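Local coordinates for protein putative pyridoxal phosphate-dependent transferase (Clostridium difficile, PDB 4DGT) that belongs to the class I and II aminotransferase family and is probably a transferase dependent on pyridoxal-5'-phosphate, at residues 77-82 against 283-288; 160-165 against 196-201; 210-215 against 295-300; 352-357 against 368-373. All blocks are in the same frame, centred on the assembly; numbering follows the deposited sequence. Where two conformers were deposited one is given.

Contact 1: residues 77-82 against 283-288; sequences VNWLYR and ASYNNG
W79 and Y285 join helices 70-84 and 275-287 of this aminotransferase-family fold, whose short facing segments run 9.5 Å apart at their closest with 43° between their directions. The two side chains cross at about a right angle. W79 has CG anti to its backbone N (chi1 -174°), which lays the indole over the CD1-CE1 side of the tyrosine. The five-membered ring and the phenol ring are centred 4.2 Å apart and tilted, neither stacked nor edge-to-face, while W79 CB adds a CH-pi contact over the phenol face, 4.2 Å from the centroid of the Y285 ring. The polar ends turn to other partners: W79 NE1 bonds D208, and Y285 OH bonds the hydroxyl of Y249. Beside the rings, R82 stretches out from CG to NE and its NH2 donates to Y285 O at 2.6 Å. The N-H...O angle is 156°, the acceptor lies near the guanidinium plane, and the approach is nearly along the C=O axis. R82 NE forms a salt bridge with E289. On the solvent side, one water accepts a hydrogen bond from R82 NH1 (2.8 Å) and donates to N286 OD1 (2.8 Å), and another links N286 OD1 to N78 ND2. The guanidinium, gripped by a carboxylate, a carbonyl and a water, is fixed in rotation, and its charge would probably polarise the Y285 carbonyl near the helix end.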
# COMPACT_ATOMS: atom_id res chain seq x y z
N VAL A 77 -6.38 -17.98 -9.37
CA VAL A 77 -6.05 -19.21 -10.09
C VAL A 77 -7.17 -19.57 -11.08
O VAL A 77 -6.90 -19.90 -12.24
CB VAL A 77 -5.78 -20.41 -9.12
CG1 VAL A 77 -5.70 -21.75 -9.84
CG2 VAL A 77 -4.53 -20.19 -8.26
N ASN A 78 -8.41 -19.50 -10.60
CA ASN A 78 -9.47 -19.91 -11.41
C ASN A 78 -9.72 -18.97 -12.57
O ASN A 78 -10.13 -19.40 -13.66
CB ASN A 78 -10.76 -20.11 -10.59
CG ASN A 78 -10.71 -21.41 -9.78
OD1 ASN A 78 -10.04 -22.37 -10.18
ND2 ASN A 78 -11.35 -21.41 -8.59
N TRP A 79 -9.54 -17.66 -12.33
CA TRP A 79 -9.65 -16.65 -13.39
C TRP A 79 -8.64 -16.94 -14.51
O TRP A 79 -8.97 -17.02 -15.68
CB TRP A 79 -9.41 -15.29 -12.83
CG TRP A 79 -9.66 -14.17 -13.83
CD1 TRP A 79 -8.70 -13.44 -14.56
CD2 TRP A 79 -10.94 -13.59 -14.20
NE1 TRP A 79 -9.31 -12.49 -15.33
CE2 TRP A 79 -10.66 -12.55 -15.17
CE3 TRP A 79 -12.27 -13.87 -13.86
CZ2 TRP A 79 -11.67 -11.81 -15.74
CZ3 TRP A 79 -13.26 -13.09 -14.40
CH2 TRP A 79 -12.96 -12.09 -15.36
N LEU A 80 -7.39 -17.11 -14.13
CA LEU A 80 -6.32 -17.26 -15.12
C LEU A 80 -6.59 -18.55 -15.92
O LEU A 80 -6.31 -18.60 -17.12
CB LEU A 80 -4.96 -17.31 -14.44
CG LEU A 80 -4.28 -15.96 -14.20
CD1 LEU A 80 -5.13 -14.87 -13.58
CD2 LEU A 80 -3.02 -16.17 -13.34
N TYR A 81 -7.05 -19.61 -15.27
CA TYR A 81 -7.35 -20.87 -15.97
C TYR A 81 -8.50 -20.74 -16.93
O TYR A 81 -8.34 -21.06 -18.13
CB TYR A 81 -7.69 -21.87 -14.85
CG TYR A 81 -7.96 -23.30 -15.20
CD1 TYR A 81 -7.53 -23.87 -16.39
CD2 TYR A 81 -8.63 -24.12 -14.27
CE1 TYR A 81 -7.78 -25.21 -16.65
CE2 TYR A 81 -8.88 -25.45 -14.54
CZ TYR A 81 -8.45 -25.99 -15.73
OH TYR A 81 -8.72 -27.32 -15.94
N ARG A 82 -9.62 -20.18 -16.49
CA ARG A 82 -10.80 -20.20 -17.34
C ARG A 82 -10.73 -19.11 -18.38
O ARG A 82 -11.24 -19.31 -19.47
CB ARG A 82 -12.10 -20.21 -16.55
CG ARG A 82 -12.61 -18.88 -16.07
CD ARG A 82 -13.80 -19.06 -15.17
NE ARG A 82 -14.41 -17.83 -14.73
CZ ARG A 82 -14.13 -17.22 -13.59
NH1 ARG A 82 -13.15 -17.69 -12.83
NH2 ARG A 82 -14.79 -16.14 -13.24
N ALA A 283 -14.42 -11.02 -5.24
CA ALA A 283 -15.76 -10.83 -5.83
C ALA A 283 -15.68 -10.55 -7.36
O ALA A 283 -16.54 -11.05 -8.13
CB ALA A 283 -16.49 -9.70 -5.13
N SER A 284 -14.72 -9.72 -7.77
CA SER A 284 -14.59 -9.37 -9.18
C SER A 284 -14.27 -10.62 -9.99
O SER A 284 -14.92 -10.87 -11.00
CB SER A 284 -13.60 -8.24 -9.43
OG SER A 284 -12.28 -8.63 -9.23
N TYR A 285 -13.33 -11.44 -9.56
CA TYR A 285 -12.97 -12.63 -10.38
C TYR A 285 -14.03 -13.70 -10.29
O TYR A 285 -14.35 -14.34 -11.35
CB TYR A 285 -11.63 -13.15 -9.99
CG TYR A 285 -10.46 -12.28 -10.45
CD1 TYR A 285 -10.42 -11.70 -11.72
CD2 TYR A 285 -9.36 -12.08 -9.64
CE1 TYR A 285 -9.32 -10.95 -12.12
CE2 TYR A 285 -8.26 -11.32 -10.06
CZ TYR A 285 -8.25 -10.76 -11.33
OH TYR A 285 -7.14 -10.02 -11.81
N ASN A 286 -14.59 -13.94 -9.10
CA ASN A 286 -15.61 -15.00 -9.01
C ASN A 286 -16.94 -14.61 -9.63
O ASN A 286 -17.64 -15.45 -10.24
CB ASN A 286 -15.78 -15.47 -7.56
CG ASN A 286 -14.65 -16.34 -7.06
OD1 ASN A 286 -13.84 -16.86 -7.81
ND2 ASN A 286 -14.61 -16.52 -5.75
N ASN A 287 -17.31 -13.33 -9.56
CA ASN A 287 -18.64 -12.95 -9.96
C ASN A 287 -18.71 -11.90 -11.03
O ASN A 287 -19.83 -11.63 -11.51
CB ASN A 287 -19.40 -12.45 -8.73
CG ASN A 287 -19.42 -13.47 -7.63
OD1 ASN A 287 -18.89 -13.19 -6.53
ND2 ASN A 287 -19.93 -14.63 -7.90
N GLY A 288 -17.56 -11.35 -11.44
CA GLY A 288 -17.59 -10.19 -12.39
C GLY A 288 -17.57 -10.48 -13.88
O GLY A 288 -17.60 -9.52 -14.65
O HOH W 1 -12.69 -19.51 -7.26
O HOH W 2 -12.45 -16.89 -10.21

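Contact 2: residues 160-165 against 196-201; sequences NKIKDV and HNVKII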
# COMPACT_ATOMS: atom_id res chain seq x y z
N ASN A 160 20.31 -6.99 -31.47
CA ASN A 160 21.52 -6.13 -31.48
C ASN A 160 21.89 -5.53 -30.15
O ASN A 160 23.04 -5.17 -29.95
CB ASN A 160 21.33 -4.97 -32.43
CG ASN A 160 21.31 -5.42 -33.88
OD1 ASN A 160 21.87 -6.44 -34.25
ND2 ASN A 160 20.67 -4.65 -34.71
N LYS A 161 20.93 -5.43 -29.26
CA LYS A 161 21.09 -4.72 -27.97
C LYS A 161 21.01 -5.66 -26.76
O LYS A 161 21.24 -5.19 -25.63
CB LYS A 161 20.05 -3.60 -27.82
CG LYS A 161 20.19 -2.39 -28.74
CD LYS A 161 18.93 -1.53 -28.66
CE LYS A 161 19.01 -0.31 -29.52
NZ LYS A 161 17.67 0.33 -29.63
N ILE A 162 20.76 -6.95 -26.97
CA ILE A 162 20.31 -7.85 -25.88
C ILE A 162 21.52 -8.39 -25.08
O ILE A 162 21.35 -8.91 -23.98
CB ILE A 162 19.41 -9.05 -26.40
CG1 ILE A 162 18.67 -9.81 -25.27
CG2 ILE A 162 20.24 -10.03 -27.21
CD1 ILE A 162 17.40 -9.19 -24.72
N LYS A 163 22.71 -8.29 -25.66
CA LYS A 163 23.84 -9.09 -25.17
C LYS A 163 24.21 -8.80 -23.71
O LYS A 163 24.58 -9.74 -22.99
CB LYS A 163 25.05 -8.97 -26.11
CG LYS A 163 25.79 -7.64 -26.12
CD LYS A 163 27.14 -7.79 -26.84
CE LYS A 163 28.18 -6.74 -26.42
NZ LYS A 163 28.83 -6.95 -25.07
N ASP A 164 24.05 -7.56 -23.25
CA ASP A 164 24.38 -7.23 -21.85
C ASP A 164 23.17 -6.81 -21.03
O ASP A 164 23.28 -6.20 -19.97
CB ASP A 164 25.41 -6.13 -21.84
CG ASP A 164 26.77 -6.63 -22.34
OD1 ASP A 164 27.25 -6.12 -23.37
OD2 ASP A 164 27.32 -7.54 -21.70
N VAL A 165 22.02 -7.18 -21.52
CA VAL A 165 20.80 -6.87 -20.81
C VAL A 165 20.50 -7.97 -19.81
O VAL A 165 20.79 -9.16 -20.07
CB VAL A 165 19.63 -6.76 -21.80
CG1 VAL A 165 18.28 -6.83 -21.16
CG2 VAL A 165 19.75 -5.43 -22.56
N HIS A 196 19.65 -15.67 -24.59
CA HIS A 196 20.57 -14.77 -23.90
C HIS A 196 20.46 -14.76 -22.40
O HIS A 196 21.05 -13.91 -21.73
CB HIS A 196 20.42 -13.36 -24.44
CG HIS A 196 20.81 -13.23 -25.84
ND1 HIS A 196 22.09 -13.02 -26.20
CD2 HIS A 196 20.09 -13.41 -27.03
CE1 HIS A 196 22.19 -13.03 -27.55
NE2 HIS A 196 20.96 -13.27 -28.06
N ASN A 197 19.73 -15.70 -21.82
CA ASN A 197 19.52 -15.83 -20.39
C ASN A 197 19.03 -14.54 -19.74
O ASN A 197 19.47 -14.14 -18.64
CB ASN A 197 20.82 -16.40 -19.78
CG ASN A 197 21.12 -17.82 -20.34
OD1 ASN A 197 20.42 -18.76 -20.01
ND2 ASN A 197 22.07 -17.94 -21.31
N VAL A 198 18.07 -13.90 -20.43
CA VAL A 198 17.37 -12.71 -19.98
C VAL A 198 15.97 -13.09 -19.50
O VAL A 198 15.21 -13.63 -20.26
CB VAL A 198 17.25 -11.72 -21.12
CG1 VAL A 198 16.39 -10.53 -20.66
CG2 VAL A 198 18.63 -11.24 -21.57
N LYS A 199 15.68 -12.82 -18.24
CA LYS A 199 14.36 -13.00 -17.66
C LYS A 199 13.41 -11.94 -18.16
O LYS A 199 13.79 -10.78 -18.31
CB LYS A 199 14.43 -12.94 -16.15
CG LYS A 199 13.15 -13.39 -15.46
CD LYS A 199 13.39 -14.32 -14.26
CE LYS A 199 13.67 -15.77 -14.59
NZ LYS A 199 12.91 -16.81 -13.78
N ILE A 200 12.16 -12.33 -18.39
CA ILE A 200 11.12 -11.39 -18.83
C ILE A 200 10.21 -11.06 -17.63
O ILE A 200 9.73 -11.94 -16.96
CB ILE A 200 10.29 -11.91 -20.04
CG1 ILE A 200 11.21 -12.16 -21.26
CG2 ILE A 200 9.13 -10.93 -20.36
CD1 ILE A 200 10.52 -12.50 -22.54
N ILE A 201 9.92 -9.78 -17.41
CA ILE A 201 8.85 -9.34 -16.50
C ILE A 201 7.75 -8.89 -17.44
O ILE A 201 7.96 -7.98 -18.25
CB ILE A 201 9.28 -8.17 -15.61
CG1 ILE A 201 10.40 -8.62 -14.63
CG2 ILE A 201 8.07 -7.56 -14.83
CD1 ILE A 201 10.94 -7.51 -13.72
O HOH W 3 22.00 -11.06 -22.14
O HOH W 4 21.60 -11.83 -19.09
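K163 and H196 stand 6.7 Å apart CA to CA, and V165 and V198 6.8 Å CA to CA, where the backbone leaving helix 155-161 passes the turn after helix 183-195 without any direct hydrogen bond between the segments. Each segment leads into a parallel strand, 165-171 or 199-203; the two are neighbours in the central sheet and helix 183-195 connects them as a beta-alpha-beta crossover. That helix ends in a Schellman motif with N197, at phi 53°, as its C-prime residue, and V198 N bonds back to C193 O. I162 touches both H196 and V198. With CG1 anti to the backbone N (chi1 -167°), the branch methyl CG2 sits over the middle of the imidazole, 3.3 Å from the centroid of the H196 ring and 7° off the normal, a CH-pi contact. The other arm turns inward, where I162 CD1 meets V198 CG2 at 4.0 Å. V198 also touches V165 with both methyls, CG1 against V165 CG1 at 4.2 Å and CG2 against V165 O at 3.4 Å. Farther in, V198 lies on F168 of strand 165-171, and V165 on M118 of strand 116-119. Two waters fill the seam between the backbones: one is 2.9 Å from I162 O and 3.0 Å from H196 O, the other bonds V165 O and N197 O. Each has more acceptors near it than protons to give, so the carbonyls must share them; the backbone join is therefore water-mediated, while apolar and CH-pi contacts make the direct one.

Contact 3: residues 210-215 against 295-300; sequences ILKKHK and FLEYLE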
# COMPACT_ATOMS: atom_id res chain seq x y z
N ILE A 210 -9.75 -6.99 -23.96
CA ILE A 210 -9.36 -7.56 -25.25
C ILE A 210 -10.60 -7.53 -26.15
O ILE A 210 -11.68 -7.98 -25.77
CB ILE A 210 -8.88 -9.04 -25.12
CG1 ILE A 210 -7.78 -9.21 -24.06
CG2 ILE A 210 -8.48 -9.58 -26.52
CD1 ILE A 210 -6.44 -8.61 -24.42
N LEU A 211 -10.41 -7.02 -27.37
CA LEU A 211 -11.55 -6.83 -28.27
C LEU A 211 -11.82 -8.07 -29.12
O LEU A 211 -11.08 -9.02 -29.06
CB LEU A 211 -11.37 -5.57 -29.09
CG LEU A 211 -11.47 -4.21 -28.33
CD1 LEU A 211 -12.63 -4.17 -27.36
CD2 LEU A 211 -10.31 -3.89 -27.47
N LYS A 212 -12.93 -8.04 -29.84
CA LYS A 212 -13.31 -9.22 -30.67
C LYS A 212 -12.23 -9.55 -31.69
O LYS A 212 -11.55 -8.68 -32.24
CB LYS A 212 -14.65 -9.01 -31.41
CG LYS A 212 -15.79 -9.08 -30.47
CD LYS A 212 -17.10 -8.56 -31.09
CE LYS A 212 -17.99 -7.90 -30.03
NZ LYS A 212 -19.48 -8.06 -30.15
N LYS A 213 -12.07 -10.85 -31.90
CA LYS A 213 -11.09 -11.44 -32.79
C LYS A 213 -9.69 -11.47 -32.25
O LYS A 213 -8.77 -11.85 -32.95
CB LYS A 213 -11.06 -10.77 -34.17
CG LYS A 213 -12.44 -10.71 -34.83
CD LYS A 213 -12.31 -10.39 -36.30
CE LYS A 213 -11.77 -9.00 -36.57
NZ LYS A 213 -11.75 -8.67 -38.05
N HIS A 214 -9.50 -11.06 -30.98
CA HIS A 214 -8.18 -11.12 -30.36
C HIS A 214 -8.29 -11.89 -29.09
O HIS A 214 -9.38 -12.02 -28.51
CB HIS A 214 -7.62 -9.69 -30.13
CG HIS A 214 -7.45 -8.96 -31.41
ND1 HIS A 214 -6.35 -9.12 -32.19
CD2 HIS A 214 -8.32 -8.14 -32.11
CE1 HIS A 214 -6.54 -8.44 -33.34
NE2 HIS A 214 -7.73 -7.86 -33.29
N LYS A 215 -7.14 -12.45 -28.67
CA LYS A 215 -7.05 -13.30 -27.46
C LYS A 215 -5.76 -12.98 -26.74
O LYS A 215 -4.68 -13.04 -27.32
CB LYS A 215 -7.12 -14.82 -27.78
CG LYS A 215 -7.08 -15.65 -26.49
CD LYS A 215 -7.76 -17.00 -26.42
CE LYS A 215 -7.53 -17.63 -25.04
NZ LYS A 215 -8.51 -17.23 -23.98
N PHE A 295 -19.17 -4.96 -20.54
CA PHE A 295 -18.25 -3.86 -20.69
C PHE A 295 -17.52 -3.91 -22.03
O PHE A 295 -17.41 -2.90 -22.75
CB PHE A 295 -17.27 -3.75 -19.51
CG PHE A 295 -16.09 -2.85 -19.82
CD1 PHE A 295 -16.16 -1.49 -19.79
CD2 PHE A 295 -14.90 -3.43 -20.19
CE1 PHE A 295 -15.08 -0.69 -20.08
CE2 PHE A 295 -13.81 -2.65 -20.51
CZ PHE A 295 -13.91 -1.27 -20.49
N LEU A 296 -17.06 -5.09 -22.41
CA LEU A 296 -16.27 -5.23 -23.64
C LEU A 296 -17.14 -4.98 -24.86
O LEU A 296 -16.66 -4.43 -25.81
CB LEU A 296 -15.59 -6.57 -23.72
CG LEU A 296 -14.53 -6.83 -22.65
CD1 LEU A 296 -14.11 -8.29 -22.66
CD2 LEU A 296 -13.35 -5.91 -22.85
N GLU A 297 -18.43 -5.29 -24.78
CA GLU A 297 -19.35 -4.96 -25.93
C GLU A 297 -19.57 -3.46 -26.04
O GLU A 297 -19.50 -2.88 -27.10
CB GLU A 297 -20.68 -5.69 -25.70
CG GLU A 297 -20.58 -7.18 -25.94
CD GLU A 297 -20.59 -7.58 -27.43
OE1 GLU A 297 -20.85 -6.72 -28.30
OE2 GLU A 297 -20.37 -8.80 -27.75
N TYR A 298 -19.75 -2.81 -24.88
CA TYR A 298 -19.93 -1.40 -24.86
C TYR A 298 -18.63 -0.68 -25.36
O TYR A 298 -18.67 0.28 -26.14
CB TYR A 298 -20.31 -0.93 -23.47
CG TYR A 298 -20.86 0.47 -23.41
CD1 TYR A 298 -22.22 0.70 -23.58
CD2 TYR A 298 -20.04 1.56 -23.18
CE1 TYR A 298 -22.75 1.98 -23.54
CE2 TYR A 298 -20.53 2.84 -23.15
CZ TYR A 298 -21.90 3.07 -23.34
OH TYR A 298 -22.40 4.37 -23.30
N LEU A 299 -17.48 -1.14 -24.88
CA LEU A 299 -16.23 -0.56 -25.26
C LEU A 299 -16.00 -0.67 -26.76
O LEU A 299 -15.59 0.28 -27.42
CB LEU A 299 -15.08 -1.27 -24.52
CG LEU A 299 -13.66 -0.85 -24.92
CD1 LEU A 299 -13.38 0.64 -24.60
CD2 LEU A 299 -12.63 -1.79 -24.24
N GLU A 300 -16.24 -1.85 -27.30
CA GLU A 300 -16.04 -2.01 -28.74
C GLU A 300 -16.93 -1.09 -29.57
O GLU A 300 -16.46 -0.50 -30.55
CB GLU A 300 -16.23 -3.43 -29.17
CG GLU A 300 -15.68 -3.62 -30.59
CD GLU A 300 -14.83 -4.87 -30.83
OE1 GLU A 300 -14.72 -5.75 -29.91
OE2 GLU A 300 -14.38 -5.02 -32.00
O HOH W 5 -12.04 -6.07 -32.69
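L211 and K212 open a type II beta turn, L211 to H214, that sits against helix 289-313. The tight side is where this turn meets E300. K212 N points almost straight at E300 OE1, 2.9 Å away with an N-H...O angle of 175°, and uses the syn lone pair of that oxygen; L211 CB lies 3.5 Å from E300 OE1. Beside the glutamate, the leucines close up: L211 CD1 meets L299 CD2 at 3.9 Å, their side chains crossing at about a right angle, and L296 CD2 reaches the backbone at I210 N. The other oxygen of the buried E300 pairs with K321, so the carboxylate, probably ionised, is held from two directions. Looser and more exposed is the lysine-glutamate side, where the K212 chain, bent at chi3 and chi4, crosses to E297. E297 CG lies anti to its carbonyl carbon and the chain folds at chi2 (-78°), bringing the carboxylate back toward the turn. K212 NZ makes a salt bridge with E297, 2.7 Å from both OE1 and OE2, on the syn side but 28° out of plane. One water joins the turn to E300, donating to K212 O and E300 OE2, both at 2.7 Å.

Contact 4: residues 352-357 against 368-373; sequences VALNQG and QRINLA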
# COMPACT_ATOMS: atom_id res chain seq x y z
N VAL A 352 -10.09 19.94 -23.45
CA VAL A 352 -10.09 18.53 -23.29
C VAL A 352 -8.68 18.11 -22.85
O VAL A 352 -7.69 18.72 -23.32
CB VAL A 352 -10.63 17.85 -24.60
CG1 VAL A 352 -9.78 18.17 -25.86
CG2 VAL A 352 -10.84 16.39 -24.42
N ALA A 353 -8.60 17.14 -21.96
CA ALA A 353 -7.31 16.60 -21.46
C ALA A 353 -7.08 15.18 -21.96
O ALA A 353 -7.75 14.23 -21.55
CB ALA A 353 -7.32 16.65 -19.95
N LEU A 354 -6.12 15.05 -22.86
CA LEU A 354 -5.70 13.77 -23.41
C LEU A 354 -4.29 13.53 -22.91
O LEU A 354 -3.65 14.48 -22.46
CB LEU A 354 -5.64 13.82 -24.91
CG LEU A 354 -6.81 14.42 -25.70
CD1 LEU A 354 -6.64 14.30 -27.20
CD2 LEU A 354 -8.06 13.74 -25.17
N ASN A 355 -3.79 12.30 -22.96
CA ASN A 355 -2.40 12.07 -22.56
C ASN A 355 -1.48 12.41 -23.76
O ASN A 355 -1.61 11.85 -24.80
CB ASN A 355 -2.13 10.63 -22.13
CG ASN A 355 -2.63 10.30 -20.74
OD1 ASN A 355 -1.89 10.30 -19.77
ND2 ASN A 355 -3.85 9.93 -20.65
N GLN A 356 -0.54 13.29 -23.55
CA GLN A 356 0.41 13.67 -24.58
C GLN A 356 1.26 12.48 -25.01
O GLN A 356 1.80 11.75 -24.16
CB GLN A 356 1.25 14.80 -23.99
CG GLN A 356 0.35 15.98 -23.56
CD GLN A 356 -0.64 16.47 -24.68
OE1 GLN A 356 -0.15 16.79 -25.78
NE2 GLN A 356 -2.03 16.55 -24.41
N GLY A 357 1.34 12.23 -26.31
CA GLY A 357 2.07 11.10 -26.84
C GLY A 357 3.56 11.05 -26.44
O GLY A 357 4.15 9.97 -26.19
N GLN A 368 -1.60 11.50 -29.41
CA GLN A 368 -2.31 11.69 -28.17
C GLN A 368 -3.07 10.39 -27.85
O GLN A 368 -3.52 9.66 -28.79
CB GLN A 368 -3.32 12.84 -28.30
CG GLN A 368 -2.75 14.18 -28.76
CD GLN A 368 -2.03 14.90 -27.62
OE1 GLN A 368 -2.53 14.94 -26.49
NE2 GLN A 368 -0.89 15.51 -27.90
N ARG A 369 -3.19 10.08 -26.55
CA ARG A 369 -3.90 8.89 -26.09
C ARG A 369 -5.25 9.35 -25.48
O ARG A 369 -5.25 10.25 -24.61
CB ARG A 369 -3.12 8.14 -25.05
CG ARG A 369 -3.63 6.74 -24.84
CD ARG A 369 -2.98 6.11 -23.63
NE ARG A 369 -3.48 6.67 -22.39
CZ ARG A 369 -2.99 6.38 -21.21
NH1 ARG A 369 -2.04 5.47 -21.07
NH2 ARG A 369 -3.52 6.95 -20.15
N ILE A 370 -6.35 8.71 -25.89
CA ILE A 370 -7.69 9.05 -25.44
C ILE A 370 -8.31 7.84 -24.72
O ILE A 370 -8.27 6.68 -25.23
CB ILE A 370 -8.63 9.37 -26.62
CG1 ILE A 370 -7.92 10.31 -27.60
CG2 ILE A 370 -9.93 10.02 -26.09
CD1 ILE A 370 -8.77 10.72 -28.79
N ASN A 371 -8.86 8.07 -23.53
CA ASN A 371 -9.49 7.01 -22.73
C ASN A 371 -10.95 6.84 -23.12
O ASN A 371 -11.74 7.76 -22.91
CB ASN A 371 -9.37 7.42 -21.26
CG ASN A 371 -9.96 6.42 -20.29
OD1 ASN A 371 -10.85 5.64 -20.60
ND2 ASN A 371 -9.52 6.52 -19.04
N LEU A 372 -11.33 5.67 -23.67
CA LEU A 372 -12.71 5.44 -24.15
C LEU A 372 -13.59 4.70 -23.17
O LEU A 372 -14.72 4.29 -23.49
CB LEU A 372 -12.67 4.72 -25.49
CG LEU A 372 -12.67 5.70 -26.71
CD1 LEU A 372 -11.63 6.84 -26.60
CD2 LEU A 372 -12.63 4.96 -28.03
N ALA A 373 -13.13 4.48 -21.94
CA ALA A 373 -13.96 3.79 -20.93
C ALA A 373 -14.82 4.80 -20.19
O ALA A 373 -14.63 5.08 -18.99
CB ALA A 373 -13.06 3.01 -19.93
O HOH W 6 -5.81 8.23 -22.37
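N355 and R369 form an antiparallel hydrogen-bonded pair: N355 N donates to R369 O at 3.0 Å and R369 N returns to N355 O at 2.9 Å, both in the carbonyl planes. Next along, Q356 and Q368 are a non-hydrogen-bonded pair whose side chains lie side by side and supply their own link. Q368 NE2 donates to Q356 OE1 at 2.6 Å; the acceptor lies in the amide plane of Q368, but the donor stands 49° above the carbonyl plane of Q356, so no lone pair is met squarely. Both glutamine chains bend at chi2, which brings their amides together. L354 CD1 packs on Q368 CB at 3.8 Å. These strands, 355-356 and 367-371, make a beta hairpin at one edge of a four-stranded antiparallel sheet. On the face carrying N355 and R369, amide and guanidinium point the same way. N355 ND2 and R369 NH2, 3.0 Å apart, are two donors and do not bond; a water accepts from R369 NE at 2.8 Å and weakly from N355 ND2. The side chain of R369, turned at chi3 (72°), comes within about 5 Å of the bound pyridoxal-5'-phosphate. Its NH1 bonds N175 OD1 and its NH2 bonds W38 O, and W329 packs against its side chain. On the glutamine face, L342 and L346 of helix 339-350 cover Q368, and Q356 NE2 reaches back to L354 O at 3.3 Å.

How the contacts relate
From the N terminus, contact 1 opens first on helix 70-84 and closes some 200 residues later on helix 275-287, a loop that holds all seven strands of the central sheet. Contact 2 opens and closes wholly within it, joining the approaches to two neighbouring strands. Contact 3 opens at 210-215, still inside that loop, but closes beyond it on helix 289-313, so contacts 1 and 3 cross; the helices that close them follow each other in the chain. Contact 4 comes last and closes a short hairpin in the smaller sheet. It touches contact 3, L299 and F295 meeting L372 and A373, while contact 2 stands apart, its centre about 32 Å from that of contact 4.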